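Local coordinates for Xcc1710-like domain-containing protein (Bordetella parapertussis 12822, PDB 3CPK) that is of unknown function but carries an Xcc1710-like (DUF498) domain, a mixed beta sheet flanked by helices, at residues Val91-Thr96 and Val140-Leu145. Residues are numbered along the deposited sequence; the frame is centred on the assembly and turned at random.
Sequences VLLVGT and VVVALL
Two parallel strands at the centre of a five-stranded mixed sheet, 91-95 and 140-144, pair in register from Val91 beside Val140 to Gly95 beside Leu144, their short axes only 14° apart. Five backbone hydrogen bonds join them, the partners on 91-96 being the odd-numbered residues. Val91 O accepts from Val141 N at 3.1 Å, Leu93 bonds through both its N (to Val141 O) and its O (from Ala143 N), and Gly95 N donates to Ala143 O, while Gly95 O accepts from Leu145 N at 2.9 Å. The CA-H groups of Leu92 and Val94 lean on the carbonyls of Val141 and Ala143, giving each of these oxygens a second, weaker contact. On the face shared by Val91, Leu93, Val140, Val142 and Leu144, Leu93 fills the middle: its CB lies 3.7 Å from Val142 CG2, while its CD2 reaches back obliquely to Val140 CG2 at 3.9 Å. Both valine CG2 methyls stand anti to their own backbone N (chi1 near 65° in both), which turns them to the neighbouring strand. Leu133, Tyr130 and Ala126 of helix 123-135 pack over this face. On the other face Leu92, with CG anti to its N (chi1 167°), lays CD1 over the Val141 carbonyl and 3.9 Å from Val141 CG1, and helix 54-61 closes over Leu92 and Val94 through Leu57. At the C-terminal end the CB of Leu145 points toward 91-96; its CB and CG lie against Gly95 O, with CD1 3.6 Å from Thr96 CA, and Thr96 OG1 is hydrogen-bonded to Arg99 O. Strand 117-121 continues the parallel pairing beyond 91-95, and 33-35 runs antiparallel beyond 140-144. Parallel inner strands buried between helices on both faces are characteristic of a three-layer alpha/beta/alpha sandwich.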
ATOM      1  N   VAL A  91      10.087   0.222   1.919  1.00 47.74           N
ATOM      2  CA  VAL A  91       9.006   1.017   2.481  1.00 43.65           C
ATOM      3  C   VAL A  91       7.621   0.401   2.296  1.00 40.37           C
ATOM      4  O   VAL A  91       7.322  -0.165   1.243  1.00 39.84           O
ATOM      5  CB  VAL A  91       8.951   2.407   1.789  1.00 44.20           C
ATOM      6  CG1 VAL A  91       8.152   3.392   2.628  1.00 42.85           C
ATOM      7  CG2 VAL A  91      10.354   2.914   1.522  1.00 48.11           C
ATOM      8  N   LEU A  92       6.784   0.505   3.324  1.00 36.24           N
ATOM      9  CA  LEU A  92       5.411   0.047   3.214  1.00 34.33           C
ATOM     10  C   LEU A  92       4.574   1.314   3.256  1.00 36.20           C
ATOM     11  O   LEU A  92       4.484   1.988   4.285  1.00 37.66           O
ATOM     12  CB  LEU A  92       4.975  -0.866   4.361  1.00 32.56           C
ATOM     13  CG  LEU A  92       3.440  -1.049   4.377  1.00 36.23           C
ATOM     14  CD1 LEU A  92       2.945  -1.514   3.006  1.00 31.21           C
ATOM     15  CD2 LEU A  92       3.031  -2.042   5.450  1.00 34.89           C
ATOM     16  N   LEU A  93       3.995   1.648   2.114  1.00 35.59           N
ATOM     17  CA  LEU A  93       3.144   2.816   1.990  1.00 32.90           C
ATOM     18  C   LEU A  93       1.747   2.403   2.405  1.00 32.78           C
ATOM     19  O   LEU A  93       1.268   1.339   2.014  1.00 33.44           O
ATOM     20  CB  LEU A  93       3.113   3.288   0.535  1.00 35.69           C
ATOM     21  CG  LEU A  93       4.126   4.295  -0.008  1.00 31.26           C
ATOM     22  CD1 LEU A  93       5.433   4.235   0.757  1.00 34.83           C
ATOM     23  CD2 LEU A  93       4.327   4.018  -1.482  1.00 31.31           C
ATOM     24  N   VAL A  94       1.095   3.236   3.201  1.00 32.18           N
ATOM     25  CA  VAL A  94      -0.258   2.937   3.625  1.00 31.10           C
ATOM     26  C   VAL A  94      -1.203   4.098   3.299  1.00 32.83           C
ATOM     27  O   VAL A  94      -1.050   5.214   3.816  1.00 31.97           O
ATOM     28  CB  VAL A  94      -0.311   2.626   5.129  1.00 30.97           C
ATOM     29  CG1 VAL A  94      -1.737   2.213   5.529  1.00 27.07           C
ATOM     30  CG2 VAL A  94       0.677   1.521   5.452  1.00 27.62           C
ATOM     31  N   GLY A  95      -2.156   3.822   2.406  1.00 33.43           N
ATOM     32  CA  GLY A  95      -3.142   4.814   2.007  1.00 31.59           C
ATOM     33  C   GLY A  95      -4.338   4.691   2.921  1.00 33.47           C
ATOM     34  O   GLY A  95      -5.108   3.745   2.828  1.00 35.24           O
ATOM     35  N   THR A  96      -4.485   5.654   3.819  1.00 35.58           N
ATOM     36  CA  THR A  96      -5.565   5.648   4.792  1.00 33.79           C
ATOM     37  C   THR A  96      -6.826   6.323   4.290  1.00 34.36           C
ATOM     38  O   THR A  96      -7.611   6.874   5.066  1.00 37.94           O
ATOM     39  CB  THR A  96      -5.098   6.309   6.107  1.00 33.87           C
ATOM     40  OG1 THR A  96      -4.694   7.669   5.867  1.00 27.43           O
ATOM     41  CG2 THR A  96      -3.916   5.533   6.664  1.00 30.14           C
ATOM     42  N   VAL A 140       9.302  -1.634  -2.801  1.00 41.42           N
ATOM     43  CA  VAL A 140       8.148  -1.043  -2.148  1.00 40.43           C
ATOM     44  C   VAL A 140       6.837  -1.834  -2.208  1.00 40.98           C
ATOM     45  O   VAL A 140       6.543  -2.486  -3.203  1.00 42.91           O
ATOM     46  CB  VAL A 140       7.895   0.348  -2.772  1.00 40.78           C
ATOM     47  CG1 VAL A 140       7.506   0.180  -4.243  1.00 36.77           C
ATOM     48  CG2 VAL A 140       6.815   1.099  -1.996  1.00 41.30           C
ATOM     49  N   VAL A 141       6.061  -1.777  -1.128  1.00 39.58           N
ATOM     50  CA  VAL A 141       4.746  -2.421  -1.081  1.00 35.34           C
ATOM     51  C   VAL A 141       3.779  -1.298  -0.738  1.00 32.75           C
ATOM     52  O   VAL A 141       4.146  -0.347  -0.049  1.00 31.18           O
ATOM     53  CB  VAL A 141       4.598  -3.486   0.049  1.00 33.61           C
ATOM     54  CG1 VAL A 141       3.188  -4.046   0.033  1.00 32.39           C
ATOM     55  CG2 VAL A 141       5.587  -4.608  -0.128  1.00 37.20           C
ATOM     56  N   VAL A 142       2.552  -1.393  -1.223  1.00 30.87           N
ATOM     57  CA  VAL A 142       1.565  -0.384  -0.904  1.00 30.04           C
ATOM     58  C   VAL A 142       0.232  -1.024  -0.515  1.00 32.29           C
ATOM     59  O   VAL A 142      -0.202  -2.007  -1.106  1.00 32.15           O
ATOM     60  CB  VAL A 142       1.338   0.597  -2.082  1.00 30.45           C
ATOM     61  CG1 VAL A 142       0.700  -0.130  -3.262  1.00 31.10           C
ATOM     62  CG2 VAL A 142       0.461   1.761  -1.627  1.00 26.35           C
ATOM     63  N   ALA A 143      -0.386  -0.451   0.513  1.00 35.15           N
ATOM     64  CA  ALA A 143      -1.681  -0.881   1.028  1.00 33.29           C
ATOM     65  C   ALA A 143      -2.563   0.360   0.907  1.00 33.36           C
ATOM     66  O   ALA A 143      -2.189   1.429   1.388  1.00 33.14           O
ATOM     67  CB  ALA A 143      -1.552  -1.302   2.480  1.00 32.52           C
ATOM     68  N   LEU A 144      -3.728   0.212   0.277  1.00 34.13           N
ATOM     69  CA  LEU A 144      -4.643   1.332   0.049  1.00 33.37           C
ATOM     70  C   LEU A 144      -6.114   1.084   0.371  1.00 35.19           C
ATOM     71  O   LEU A 144      -6.699   0.087  -0.068  1.00 34.88           O
ATOM     72  CB  LEU A 144      -4.588   1.753  -1.418  1.00 30.74           C
ATOM     73  CG  LEU A 144      -3.248   1.950  -2.125  1.00 34.10           C
ATOM     74  CD1 LEU A 144      -3.425   1.599  -3.600  1.00 34.46           C
ATOM     75  CD2 LEU A 144      -2.745   3.377  -1.949  1.00 34.42           C
ATOM     76  N   LEU A 145      -6.706   2.020   1.112  1.00 38.35           N
ATOM     77  CA  LEU A 145      -8.126   1.996   1.456  1.00 40.25           C
ATOM     78  C   LEU A 145      -8.679   3.017   0.463  1.00 40.79           C
ATOM     79  O   LEU A 145      -8.284   4.171   0.481  1.00 38.98           O
ATOM     80  CB  LEU A 145      -8.344   2.500   2.888  1.00 43.07           C
ATOM     81  CG  LEU A 145      -7.696   1.720   4.042  1.00 45.93           C
ATOM     82  CD1 LEU A 145      -7.515   2.644   5.241  1.00 41.56           C
ATOM     83  CD2 LEU A 145      -8.549   0.500   4.408  1.00 48.91           C
TER